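Local coordinates for SIRV coat protein (Sulfolobus islandicus rudivirus 1 variant YNP, PDB 3F2E), which forms the protein coat of a rod-shaped archaeal virus, probably by assembling in many copies around its double-stranded DNA, at residues 9-12 with 13-16; 33-36 with 37-41; 53-56 with 57-61; 60-63 with 64-68. All coordinates share one frame; numbering follows the deposited sequence. Where two conformers were deposited one is given.

Interaction 1: 9-12 with 13-16; sequences TAVA and EQVS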
ATOM      1  N   THR A   9      -0.154  -1.411  14.238  1.00 38.08           N
ATOM      2  CA  THR A   9      -0.960  -2.614  14.364  1.00 34.74           C
ATOM      3  C   THR A   9      -2.211  -2.458  13.514  1.00 33.80           C
ATOM      4  O   THR A   9      -2.682  -3.431  12.912  1.00 23.57           O
ATOM      5  CB  THR A   9      -1.347  -2.913  15.825  1.00 42.31           C
ATOM      6  OG1 THR A   9      -2.053  -1.795  16.380  1.00 45.29           O
ATOM      7  CG2 THR A   9      -0.103  -3.196  16.655  1.00 41.87           C
ATOM      8  N   ALA A  10      -2.738  -1.232  13.455  1.00 29.04           N
ATOM      9  CA  ALA A  10      -3.905  -0.957  12.623  1.00 20.72           C
ATOM     10  C   ALA A  10      -3.575  -1.144  11.146  1.00 16.25           C
ATOM     11  O   ALA A  10      -4.371  -1.721  10.407  1.00 16.99           O
ATOM     12  CB  ALA A  10      -4.464   0.435  12.879  1.00 27.13           C
ATOM     13  N   VAL A  11      -2.408  -0.661  10.722  1.00 16.87           N
ATOM     14  CA  VAL A  11      -2.007  -0.815   9.322  1.00 16.86           C
ATOM     15  C   VAL A  11      -1.911  -2.292   8.944  1.00 15.50           C
ATOM     16  O   VAL A  11      -2.383  -2.703   7.878  1.00 16.94           O
ATOM     17  CB  VAL A  11      -0.670  -0.109   9.033  1.00 21.55           C
ATOM     18  CG1 VAL A  11      -0.182  -0.451   7.634  1.00 21.98           C
ATOM     19  CG2 VAL A  11      -0.836   1.391   9.196  1.00 24.20           C
ATOM     20  N   ALA A  12      -1.321  -3.096   9.824  1.00 16.80           N
ATOM     21  CA  ALA A  12      -1.218  -4.530   9.568  1.00 16.87           C
ATOM     22  C   ALA A  12      -2.600  -5.197   9.433  1.00 16.96           C
ATOM     23  O   ALA A  12      -2.786  -6.071   8.580  1.00 15.51           O
ATOM     24  CB  ALA A  12      -0.381  -5.213  10.645  1.00 23.59           C
ATOM     25  N   GLU A  13      -3.564  -4.782  10.257  1.00 16.54           N
ATOM     26  CA  GLU A  13      -4.928  -5.317  10.161  1.00 15.44           C
ATOM     27  C   GLU A  13      -5.603  -4.899   8.854  1.00 14.77           C
ATOM     28  O   GLU A  13      -6.332  -5.680   8.235  1.00 16.47           O
ATOM     29  CB  GLU A  13      -5.772  -4.880  11.359  1.00 16.24           C
ATOM     30  CG  GLU A  13      -5.328  -5.497  12.673  1.00 19.35           C
ATOM     31  CD  GLU A  13      -5.338  -7.009  12.632  1.00 25.82           C
ATOM     32  OE1 GLU A  13      -6.441  -7.602  12.628  1.00 25.21           O
ATOM     33  OE2 GLU A  13      -4.240  -7.605  12.603  1.00 31.62           O
ATOM     34  N   GLN A  14      -5.342  -3.664   8.436  1.00 14.46           N
ATOM     35  CA  GLN A  14      -5.901  -3.134   7.201  1.00 14.07           C
ATOM     36  C   GLN A  14      -5.345  -3.885   5.989  1.00 16.13           C
ATOM     37  O   GLN A  14      -6.096  -4.314   5.110  1.00 14.93           O
ATOM     38  CB  GLN A  14      -5.646  -1.626   7.112  1.00 15.65           C
ATOM     39  CG  GLN A  14      -6.488  -0.839   8.115  1.00 16.18           C
ATOM     40  CD  GLN A  14      -5.882   0.493   8.506  1.00 20.04           C
ATOM     41  OE1 GLN A  14      -4.966   0.994   7.850  1.00 21.16           O
ATOM     42  NE2 GLN A  14      -6.399   1.081   9.590  1.00 17.22           N
ATOM     43  N   VAL A  15      -4.031  -4.070   5.956  1.00 14.45           N
ATOM     44  CA  VAL A  15      -3.429  -4.870   4.893  1.00 12.90           C
ATOM     45  C   VAL A  15      -3.978  -6.301   4.905  1.00 15.33           C
ATOM     46  O   VAL A  15      -4.299  -6.865   3.855  1.00 14.53           O
ATOM     47  CB  VAL A  15      -1.889  -4.880   4.986  1.00 13.62           C
ATOM     48  CG1 VAL A  15      -1.290  -5.870   3.981  1.00 13.40           C
ATOM     49  CG2 VAL A  15      -1.340  -3.471   4.741  1.00 16.91           C
ATOM     50  N   SER A  16      -4.090  -6.889   6.093  0.62 14.46           N
ATOM     51  CA  SER A  16      -4.598  -8.256   6.198  0.62 16.13           C
ATOM     52  C   SER A  16      -6.011  -8.412   5.625  0.62 14.92           C
ATOM     53  O   SER A  16      -6.331  -9.444   5.030  0.62 13.99           O
ATOM     54  CB  SER A  16      -4.543  -8.747   7.646  0.62 16.50           C
ATOM     55  OG  SER A  16      -3.204  -9.016   8.027  0.62 15.85           O
TER
HETATM   56  O   HOH W   1      -1.880  -6.147  13.655  1.00 33.31           O
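A10 and Q14 meet one turn apart on helix 9-22, the first helix of this four-helix bundle, and their contact is made by a side chain folded back along the backbone. With chi1 at -71°, Q14 CG sits beside its own backbone N, and the chain then runs extended toward the preceding turn. CG rests 3.2 Å from A10 O, while the amide reaches past that carbonyl to bring NE2 to 3.9 Å from A10 CB and OE1 near V11 CA. The same side chain also touches I80 and I81 of helix 71-82.

V11 and V15 meet through V15 CG2, which lies beside its own backbone N and faces the previous turn. This methyl lies 4.3 Å from V11 CG1, a loose apolar contact, and packs closer, at 3.4 Å, to V11 O. Beyond them V11 touches A40, and V15 touches Q33 and V77, so this face of the helix looks into the bundle.

The regular i to i+4 backbone bonds run through all four residue pairs; that from V15 N to V11 O is nearly straight. A12 O takes the S16 amide and is also approached by Q33 NE2 of helix 29-46, a probable hydrogen bond between helices.

E13 turns to the exposed side. A bend at chi2 (-57°) curls its carboxylate back toward the turn before, where a water bridges the two segments, donating to T9 O at 2.9 Å and to E13 OE2 at 3.0 Å.

Interaction 2: 33-36 with 37-41; sequences QGFG and LKVAR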
ATOM      1  N   GLN A  33       2.551  -6.187   3.308  0.93 14.34           N
ATOM      2  CA  GLN A  33       2.676  -5.565   4.621  0.91 14.32           C
ATOM      3  C   GLN A  33       3.761  -4.484   4.593  0.84 12.20           C
ATOM      4  O   GLN A  33       3.585  -3.409   5.165  1.00 17.16           O
ATOM      5  CB  GLN A  33       2.968  -6.605   5.708  1.00 18.60           C
ATOM      6  CG  GLN A  33       1.800  -7.549   6.002  1.00 16.19           C
ATOM      7  CD  GLN A  33       0.646  -6.881   6.748  0.77 12.96           C
ATOM      8  OE1 GLN A  33       0.661  -5.674   7.013  0.92 16.82           O
ATOM      9  NE2 GLN A  33      -0.367  -7.678   7.099  1.00 17.67           N
ATOM     10  N   GLY A  34       4.869  -4.771   3.913  1.00 15.27           N
ATOM     11  CA  GLY A  34       5.951  -3.802   3.781  1.00 17.38           C
ATOM     12  C   GLY A  34       5.550  -2.571   2.982  1.00 16.20           C
ATOM     13  O   GLY A  34       5.794  -1.431   3.400  1.00 16.24           O
ATOM     14  N   PHE A  35       4.935  -2.801   1.827  1.00 14.22           N
ATOM     15  CA  PHE A  35       4.393  -1.720   1.009  1.00 14.09           C
ATOM     16  C   PHE A  35       3.419  -0.870   1.822  1.00 14.79           C
ATOM     17  O   PHE A  35       3.504   0.357   1.831  1.00 14.09           O
ATOM     18  CB  PHE A  35       3.685  -2.297  -0.224  1.00 13.49           C
ATOM     19  CG  PHE A  35       2.942  -1.274  -1.041  1.00 14.36           C
ATOM     20  CD1 PHE A  35       3.605  -0.500  -1.979  1.00 15.64           C
ATOM     21  CD2 PHE A  35       1.567  -1.107  -0.887  1.00 14.15           C
ATOM     22  CE1 PHE A  35       2.915   0.437  -2.748  1.00 14.91           C
ATOM     23  CE2 PHE A  35       0.876  -0.178  -1.646  1.00 14.27           C
ATOM     24  CZ  PHE A  35       1.549   0.598  -2.582  1.00 15.13           C
ATOM     25  N   GLY A  36       2.489  -1.527   2.511  1.00 14.16           N
ATOM     26  CA  GLY A  36       1.493  -0.815   3.296  1.00 16.22           C
ATOM     27  C   GLY A  36       2.090   0.076   4.376  1.00 16.88           C
ATOM     28  O   GLY A  36       1.654   1.212   4.563  1.00 17.68           O
ATOM     29  N   LEU A  37       3.087  -0.437   5.090  1.00 14.54           N
ATOM     30  CA  LEU A  37       3.756   0.349   6.129  1.00 15.16           C
ATOM     31  C   LEU A  37       4.426   1.595   5.542  1.00 17.27           C
ATOM     32  O   LEU A  37       4.363   2.689   6.125  1.00 16.92           O
ATOM     33  CB  LEU A  37       4.780  -0.509   6.874  1.00 20.23           C
ATOM     34  CG  LEU A  37       5.557   0.217   7.976  1.00 26.34           C
ATOM     35  CD1 LEU A  37       4.610   0.903   8.955  1.00 28.90           C
ATOM     36  CD2 LEU A  37       6.489  -0.746   8.701  1.00 34.02           C
ATOM     37  N   LYS A  38       5.058   1.435   4.384  1.00 14.96           N
ATOM     38  CA  LYS A  38       5.699   2.576   3.726  1.00 13.47           C
ATOM     39  C   LYS A  38       4.674   3.623   3.275  1.00 14.13           C
ATOM     40  O   LYS A  38       4.909   4.830   3.395  1.00 15.65           O
ATOM     41  CB  LYS A  38       6.577   2.112   2.558  1.00 12.69           C
ATOM     42  CG  LYS A  38       7.821   1.334   2.993  1.00 16.44           C
ATOM     43  CD  LYS A  38       8.739   1.052   1.810  1.00 17.39           C
ATOM     44  CE  LYS A  38       9.915   0.187   2.224  1.00 25.03           C
ATOM     45  NZ  LYS A  38      10.729   0.844   3.284  1.00 30.30           N
ATOM     46  N   VAL A  39       3.533   3.170   2.761  1.00 14.17           N
ATOM     47  CA  VAL A  39       2.473   4.101   2.375  1.00 13.58           C
ATOM     48  C   VAL A  39       1.949   4.854   3.608  1.00 13.62           C
ATOM     49  O   VAL A  39       1.781   6.077   3.579  1.00 16.21           O
ATOM     50  CB  VAL A  39       1.322   3.384   1.626  1.00 15.34           C
ATOM     51  CG1 VAL A  39       0.142   4.333   1.412  1.00 17.03           C
ATOM     52  CG2 VAL A  39       1.825   2.826   0.288  1.00 15.39           C
ATOM     53  N   ALA A  40       1.712   4.128   4.698  1.00 13.70           N
ATOM     54  CA  ALA A  40       1.212   4.749   5.927  1.00 16.60           C
ATOM     55  C   ALA A  40       2.184   5.795   6.482  1.00 16.96           C
ATOM     56  O   ALA A  40       1.769   6.892   6.871  1.00 16.61           O
ATOM     57  CB  ALA A  40       0.898   3.682   6.980  1.00 17.00           C
ATOM     58  N   ARG A  41       3.472   5.456   6.510  1.00 16.94           N
ATOM     59  CA  ARG A  41       4.494   6.393   6.982  1.00 14.81           C
ATOM     60  C   ARG A  41       4.561   7.650   6.116  1.00 19.22           C
ATOM     61  O   ARG A  41       4.706   8.764   6.630  1.00 17.99           O
ATOM     62  CB  ARG A  41       5.866   5.725   7.048  1.00 21.02           C
ATOM     63  CG  ARG A  41       6.113   4.969   8.337  1.00 33.32           C
ATOM     64  CD  ARG A  41       7.592   4.959   8.667  1.00 39.88           C
ATOM     65  NE  ARG A  41       8.343   4.290   7.620  1.00 42.15           N
ATOM     66  CZ  ARG A  41       8.688   3.008   7.659  1.00 41.09           C
ATOM     67  NH1 ARG A  41       9.369   2.478   6.655  1.00 40.54           N
ATOM     68  NH2 ARG A  41       8.358   2.262   8.707  1.00 40.80           N
TER
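F35 and V39 touch one turn apart through a CH-pi contact. The V39 methyl CG2 lies over one face of the F35 ring, 3.8 Å from its centroid and 20° off the ring normal, displaced toward the rim so that CZ is its nearest ring atom at 3.6 Å. F35 CG is anti to the backbone N (chi1 173°), and this directs the ring along the helix to where V39 can cover it. The same methyl also packs at 3.4 Å on F35 O.

Backbone hydrogen bonds follow the i to i+4 pattern: L37 N to Q33 O, K38 N to G34 O, V39 N to F35 O and A40 N to G36 O, the last at 2.9 Å.

The polar side chains find partners elsewhere. K38 lays its CG against G34 O, then leads away so that NZ bonds a citrate, probably from the crystallisation liquor, which R41 NE also contacts. Q33 packs on V15 and S16 of helix 9-22.

F35 is buried against L59 and K60 of helix 50-67 and L74, V77 and T78 of helix 71-82, and its ring meets Y63 edge-to-face: an aromatic side chain in the core of a four-helix bundle.

Interaction 3: 53-56 with 57-61; sequences VNMI and NGLKA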
ATOM      1  N   VAL A  53       1.470  11.546  -3.592  1.00 12.52           N
ATOM      2  CA  VAL A  53       1.171  10.814  -4.828  1.00 12.99           C
ATOM      3  C   VAL A  53       2.453  10.381  -5.558  1.00 13.80           C
ATOM      4  O   VAL A  53       2.529   9.263  -6.071  1.00 13.24           O
ATOM      5  CB  VAL A  53       0.236  11.633  -5.758  1.00 11.43           C
ATOM      6  CG1 VAL A  53       0.044  10.933  -7.101  1.00 14.23           C
ATOM      7  CG2 VAL A  53      -1.106  11.870  -5.064  1.00 14.50           C
ATOM      8  N   ASN A  54       3.460  11.258  -5.596  1.00 12.19           N
ATOM      9  CA  ASN A  54       4.776  10.880  -6.117  1.00 13.58           C
ATOM     10  C   ASN A  54       5.319   9.651  -5.387  1.00 12.04           C
ATOM     11  O   ASN A  54       5.731   8.670  -6.013  1.00 12.91           O
ATOM     12  CB  ASN A  54       5.785  12.028  -5.965  1.00 13.77           C
ATOM     13  CG  ASN A  54       5.638  13.099  -7.041  1.00 17.20           C
ATOM     14  OD1 ASN A  54       5.850  14.287  -6.781  1.00 21.34           O
ATOM     15  ND2 ASN A  54       5.292  12.684  -8.244  1.00 17.85           N
ATOM     16  N   MET A  55       5.325   9.718  -4.060  1.00 13.16           N
ATOM     17  CA  MET A  55       5.857   8.634  -3.239  1.00 12.01           C
ATOM     18  C   MET A  55       5.110   7.327  -3.496  1.00 12.73           C
ATOM     19  O   MET A  55       5.729   6.280  -3.687  1.00 13.54           O
ATOM     20  CB  MET A  55       5.785   9.015  -1.757  1.00 12.78           C
ATOM     21  CG  MET A  55       6.534   8.096  -0.806  1.00 17.44           C
ATOM     22  SD  MET A  55       8.330   8.118  -1.054  1.00 19.90           S
ATOM     23  CE  MET A  55       8.555   6.419  -1.511  0.53 23.96           C
ATOM     24  N   ILE A  56       3.782   7.388  -3.506  1.00 12.41           N
ATOM     25  CA  ILE A  56       2.984   6.186  -3.723  1.00 14.55           C
ATOM     26  C   ILE A  56       3.196   5.605  -5.124  1.00 15.38           C
ATOM     27  O   ILE A  56       3.406   4.397  -5.275  1.00 13.31           O
ATOM     28  CB  ILE A  56       1.489   6.438  -3.434  1.00 14.02           C
ATOM     29  CG1 ILE A  56       1.307   6.737  -1.942  1.00 14.93           C
ATOM     30  CG2 ILE A  56       0.659   5.230  -3.836  1.00 17.25           C
ATOM     31  CD1 ILE A  56      -0.090   7.215  -1.567  1.00 16.03           C
ATOM     32  N   ASN A  57       3.170   6.462  -6.143  1.00 12.65           N
ATOM     33  CA  ASN A  57       3.430   6.014  -7.508  1.00 12.90           C
ATOM     34  C   ASN A  57       4.807   5.342  -7.636  1.00 13.60           C
ATOM     35  O   ASN A  57       4.949   4.313  -8.309  1.00 13.78           O
ATOM     36  CB  ASN A  57       3.306   7.180  -8.497  1.00 13.88           C
ATOM     37  CG  ASN A  57       1.860   7.505  -8.847  1.00 15.93           C
ATOM     38  OD1 ASN A  57       0.972   6.656  -8.733  1.00 17.73           O
ATOM     39  ND2 ASN A  57       1.618   8.741  -9.288  1.00 16.45           N
ATOM     40  N   GLY A  58       5.815   5.927  -6.993  1.00 12.55           N
ATOM     41  CA  GLY A  58       7.163   5.367  -7.008  1.00 12.52           C
ATOM     42  C   GLY A  58       7.227   4.004  -6.336  1.00 13.67           C
ATOM     43  O   GLY A  58       7.817   3.063  -6.878  1.00 15.35           O
ATOM     44  N   LEU A  59       6.607   3.893  -5.163  1.00 11.79           N
ATOM     45  CA  LEU A  59       6.591   2.628  -4.425  1.00 11.47           C
ATOM     46  C   LEU A  59       5.881   1.539  -5.229  1.00 14.59           C
ATOM     47  O   LEU A  59       6.338   0.396  -5.267  1.00 12.88           O
ATOM     48  CB  LEU A  59       5.913   2.798  -3.059  1.00 13.78           C
ATOM     49  CG  LEU A  59       6.659   3.615  -1.998  1.00 13.74           C
ATOM     50  CD1 LEU A  59       5.764   3.892  -0.807  1.00 16.43           C
ATOM     51  CD2 LEU A  59       7.946   2.904  -1.568  1.00 16.36           C
ATOM     52  N   LYS A  60       4.759   1.888  -5.862  1.00 13.44           N
ATOM     53  CA  LYS A  60       4.020   0.916  -6.679  1.00 11.22           C
ATOM     54  C   LYS A  60       4.920   0.352  -7.773  1.00 14.06           C
ATOM     55  O   LYS A  60       5.075  -0.866  -7.911  1.00 14.25           O
ATOM     56  CB  LYS A  60       2.777   1.550  -7.307  1.00 12.35           C
ATOM     57  CG  LYS A  60       1.603   1.751  -6.343  1.00 13.00           C
ATOM     58  CD  LYS A  60       0.468   2.491  -7.034  1.00 14.07           C
ATOM     59  CE  LYS A  60      -0.773   2.587  -6.156  1.00 14.29           C
ATOM     60  NZ  LYS A  60      -1.819   3.419  -6.846  1.00 13.04           N
ATOM     61  N   ALA A  61       5.526   1.250  -8.546  1.00 13.14           N
ATOM     62  CA  ALA A  61       6.406   0.835  -9.628  1.00 14.96           C
ATOM     63  C   ALA A  61       7.565  -0.028  -9.110  1.00 13.94           C
ATOM     64  O   ALA A  61       7.889  -1.057  -9.706  1.00 15.60           O
ATOM     65  CB  ALA A  61       6.929   2.059 -10.378  1.00 15.56           C
TER
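V53 to I56 and N57 to A61 are successive turns of helix 50-67, joined by four i to i+4 hydrogen bonds: N57 N to V53 O, G58 N to N54 O, L59 N to M55 O and K60 N to I56 O. Each measures 2.9 Å, and the N-H groups point within about 20° of straight at their acceptors, as in an undistorted alpha helix.

Three pairs of side chains meet four residues apart. V53 and N57 lie side by side and point the same way; N57 ND2 comes 3.5 Å from V53 CG1, an amide packed against a methyl. ND2 also nears V53 O, but at too poor an angle for a hydrogen bond.

M55 and L59 make the tightest of these contacts. The methionine leaves with CG anti to the backbone N (chi1 -169°) and then bends at chi2 and chi3, which swings its terminal methyl across to L59. CE is 3.4 Å from L59 CG, closer than usual for two carbons, and 3.6 Å from L59 CD2.

I56 and K60 meet more loosely, CG2 of the isoleucine touching CE of the lysine at 3.8 Å. The lysine is extended beyond CG, which carries NZ past I56 to a salt bridge with D75 and a hydrogen bond to P85 O.

Among its neighbours, this part of the helix sets M55 and L59 against helix 29-46 (A42, F35 and K38) and I56 and K60 against T78 of helix 71-82.

Interaction 4: 60-63 with 64-68; sequences KAYY and ISAFN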
ATOM      1  N   LYS A  60       4.759   1.888  -5.862  1.00 13.44           N
ATOM      2  CA  LYS A  60       4.020   0.916  -6.679  1.00 11.22           C
ATOM      3  C   LYS A  60       4.920   0.352  -7.773  1.00 14.06           C
ATOM      4  O   LYS A  60       5.075  -0.866  -7.911  1.00 14.25           O
ATOM      5  CB  LYS A  60       2.777   1.550  -7.307  1.00 12.35           C
ATOM      6  CG  LYS A  60       1.603   1.751  -6.343  1.00 13.00           C
ATOM      7  CD  LYS A  60       0.468   2.491  -7.034  1.00 14.07           C
ATOM      8  CE  LYS A  60      -0.773   2.587  -6.156  1.00 14.29           C
ATOM      9  NZ  LYS A  60      -1.819   3.419  -6.846  1.00 13.04           N
ATOM     10  N   ALA A  61       5.526   1.250  -8.546  1.00 13.14           N
ATOM     11  CA  ALA A  61       6.406   0.835  -9.628  1.00 14.96           C
ATOM     12  C   ALA A  61       7.565  -0.028  -9.110  1.00 13.94           C
ATOM     13  O   ALA A  61       7.889  -1.057  -9.706  1.00 15.60           O
ATOM     14  CB  ALA A  61       6.929   2.059 -10.378  1.00 15.56           C
ATOM     15  N   TYR A  62       8.178   0.387  -8.002  1.00 14.54           N
ATOM     16  CA  TYR A  62       9.289  -0.370  -7.430  1.00 14.10           C
ATOM     17  C   TYR A  62       8.877  -1.772  -6.970  1.00 16.33           C
ATOM     18  O   TYR A  62       9.583  -2.746  -7.236  1.00 16.83           O
ATOM     19  CB  TYR A  62       9.961   0.381  -6.274  1.00 12.65           C
ATOM     20  CG  TYR A  62      11.249  -0.291  -5.851  1.00 14.56           C
ATOM     21  CD1 TYR A  62      11.249  -1.280  -4.865  1.00 17.25           C
ATOM     22  CD2 TYR A  62      12.457   0.041  -6.453  1.00 17.80           C
ATOM     23  CE1 TYR A  62      12.427  -1.913  -4.485  1.00 21.82           C
ATOM     24  CE2 TYR A  62      13.641  -0.591  -6.087  1.00 17.25           C
ATOM     25  CZ  TYR A  62      13.617  -1.562  -5.098  1.00 24.06           C
ATOM     26  OH  TYR A  62      14.793  -2.182  -4.725  1.00 27.77           O
ATOM     27  N   TYR A  63       7.743  -1.871  -6.280  1.00 13.46           N
ATOM     28  CA  TYR A  63       7.307  -3.159  -5.747  1.00 14.10           C
ATOM     29  C   TYR A  63       6.898  -4.117  -6.868  1.00 18.50           C
ATOM     30  O   TYR A  63       7.145  -5.324  -6.792  1.00 16.25           O
ATOM     31  CB  TYR A  63       6.207  -2.986  -4.684  1.00 11.94           C
ATOM     32  CG  TYR A  63       6.758  -2.750  -3.289  1.00 12.82           C
ATOM     33  CD1 TYR A  63       6.629  -3.717  -2.294  1.00 15.38           C
ATOM     34  CD2 TYR A  63       7.433  -1.575  -2.976  1.00 13.95           C
ATOM     35  CE1 TYR A  63       7.145  -3.509  -1.021  1.00 17.31           C
ATOM     36  CE2 TYR A  63       7.951  -1.360  -1.707  1.00 16.14           C
ATOM     37  CZ  TYR A  63       7.808  -2.330  -0.737  1.00 18.38           C
ATOM     38  OH  TYR A  63       8.330  -2.118   0.520  1.00 18.96           O
ATOM     39  N   ILE A  64       6.298  -3.573  -7.921  1.00 14.15           N
ATOM     40  CA  ILE A  64       5.958  -4.373  -9.091  1.00 13.71           C
ATOM     41  C   ILE A  64       7.231  -4.922  -9.734  1.00 17.21           C
ATOM     42  O   ILE A  64       7.321  -6.114 -10.044  1.00 19.60           O
ATOM     43  CB  ILE A  64       5.137  -3.556 -10.113  1.00 16.00           C
ATOM     44  CG1 ILE A  64       3.753  -3.237  -9.525  1.00 16.65           C
ATOM     45  CG2 ILE A  64       5.012  -4.317 -11.427  1.00 19.99           C
ATOM     46  CD1 ILE A  64       2.954  -2.204 -10.310  1.00 18.05           C
ATOM     47  N   SER A  65       8.225  -4.057  -9.908  1.00 16.26           N
ATOM     48  CA  SER A  65       9.473  -4.453 -10.563  1.00 18.72           C
ATOM     49  C   SER A  65      10.315  -5.418  -9.732  1.00 19.51           C
ATOM     50  O   SER A  65      10.787  -6.441 -10.239  1.00 23.37           O
ATOM     51  CB  SER A  65      10.306  -3.218 -10.917  1.00 20.13           C
ATOM     52  OG  SER A  65      11.523  -3.590 -11.550  1.00 22.82           O
ATOM     53  N   ALA A  66      10.511  -5.084  -8.461  1.00 15.97           N
ATOM     54  CA  ALA A  66      11.439  -5.816  -7.604  1.00 19.34           C
ATOM     55  C   ALA A  66      10.875  -7.128  -7.065  1.00 22.94           C
ATOM     56  O   ALA A  66      11.622  -8.087  -6.855  1.00 22.02           O
ATOM     57  CB  ALA A  66      11.905  -4.935  -6.454  1.00 21.44           C
ATOM     58  N   PHE A  67       9.566  -7.174  -6.839  1.00 17.42           N
ATOM     59  CA  PHE A  67       8.962  -8.322  -6.158  1.00 19.42           C
ATOM     60  C   PHE A  67       7.799  -8.950  -6.924  1.00 19.99           C
ATOM     61  O   PHE A  67       7.105  -9.830  -6.397  1.00 20.09           O
ATOM     62  CB  PHE A  67       8.474  -7.925  -4.759  1.00 19.06           C
ATOM     63  CG  PHE A  67       9.460  -7.105  -3.967  1.00 21.32           C
ATOM     64  CD1 PHE A  67      10.683  -7.636  -3.580  1.00 27.03           C
ATOM     65  CD2 PHE A  67       9.150  -5.808  -3.583  1.00 19.87           C
ATOM     66  CE1 PHE A  67      11.583  -6.882  -2.841  1.00 31.50           C
ATOM     67  CE2 PHE A  67      10.042  -5.052  -2.842  1.00 22.46           C
ATOM     68  CZ  PHE A  67      11.261  -5.585  -2.470  1.00 23.96           C
ATOM     69  N   ASN A  68       7.581  -8.505  -8.157  1.00 16.99           N
ATOM     70  CA  ASN A  68       6.432  -8.955  -8.937  1.00 21.11           C
ATOM     71  C   ASN A  68       5.123  -8.771  -8.166  1.00 22.81           C
ATOM     72  O   ASN A  68       4.236  -9.625  -8.216  1.00 19.52           O
ATOM     73  CB  ASN A  68       6.590 -10.423  -9.349  1.00 20.15           C
ATOM     74  CG  ASN A  68       5.628 -10.827 -10.452  1.00 35.38           C
ATOM     75  OD1 ASN A  68       5.224 -10.003 -11.276  1.00 35.51           O
ATOM     76  ND2 ASN A  68       5.258 -12.105 -10.476  1.00 44.12           N
TER
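Y63 and F67 join the last turns of helix 50-67 both through their rings and through the backbone. F67 N donates to Y63 O at 3.0 Å, but the bond is bent, with an N-H...O angle of 146° and the donor above the carbonyl plane. Earlier bonds are straighter: I64 N to K60 O, S65 N to A61 O, and A66 N to Y62 O at 2.8 Å. N68 N lies 3.5 Å from Y63 O at too poor an angle to bond, while a backbone hydrogen bond links Y63 to A69. This is the C-terminal end of a bundle helix, where N68 leaves helical geometry with positive phi.

The aromatic pair is T-shaped: the edge of F67 faces the Y63 ring, centroids 5.0 Å apart and planes at 63°, with F67 CD2 3.5 Å from Y63 CD1. Both residues also touch I31 of helix 29-46. The Y62 ring, its CG anti to the backbone N (chi1 -170°), leans forward toward the helix end, where CE1 touches A66 CB at 3.6 Å. I64, which touches P71 and L74 of helix 71-82, packs its CG1 on K60 O at 3.2 Å.

Overall arrangement
All four contacts are one-turn packings within helices of the same bundle. Interaction 2, on helix 29-46, lies nearest the chain's centre and touches the other three. Interactions 1 and 4 are surface contacts, their centres about 21 Å apart on opposite sides of the chain's centre; interaction 3 is partly buried, like interaction 2. Interactions 3 and 4 both lie on helix 50-67 and share K60 and A61. Chemistry follows place: a water-bridged glutamate on the exposed side of 9-16 and a glutamine folded along the backbone beside helix 71-82, a methyl over an aromatic face in 33-41, methionine and leucine in 53-61, and paired rings where the helix ends in 60-68.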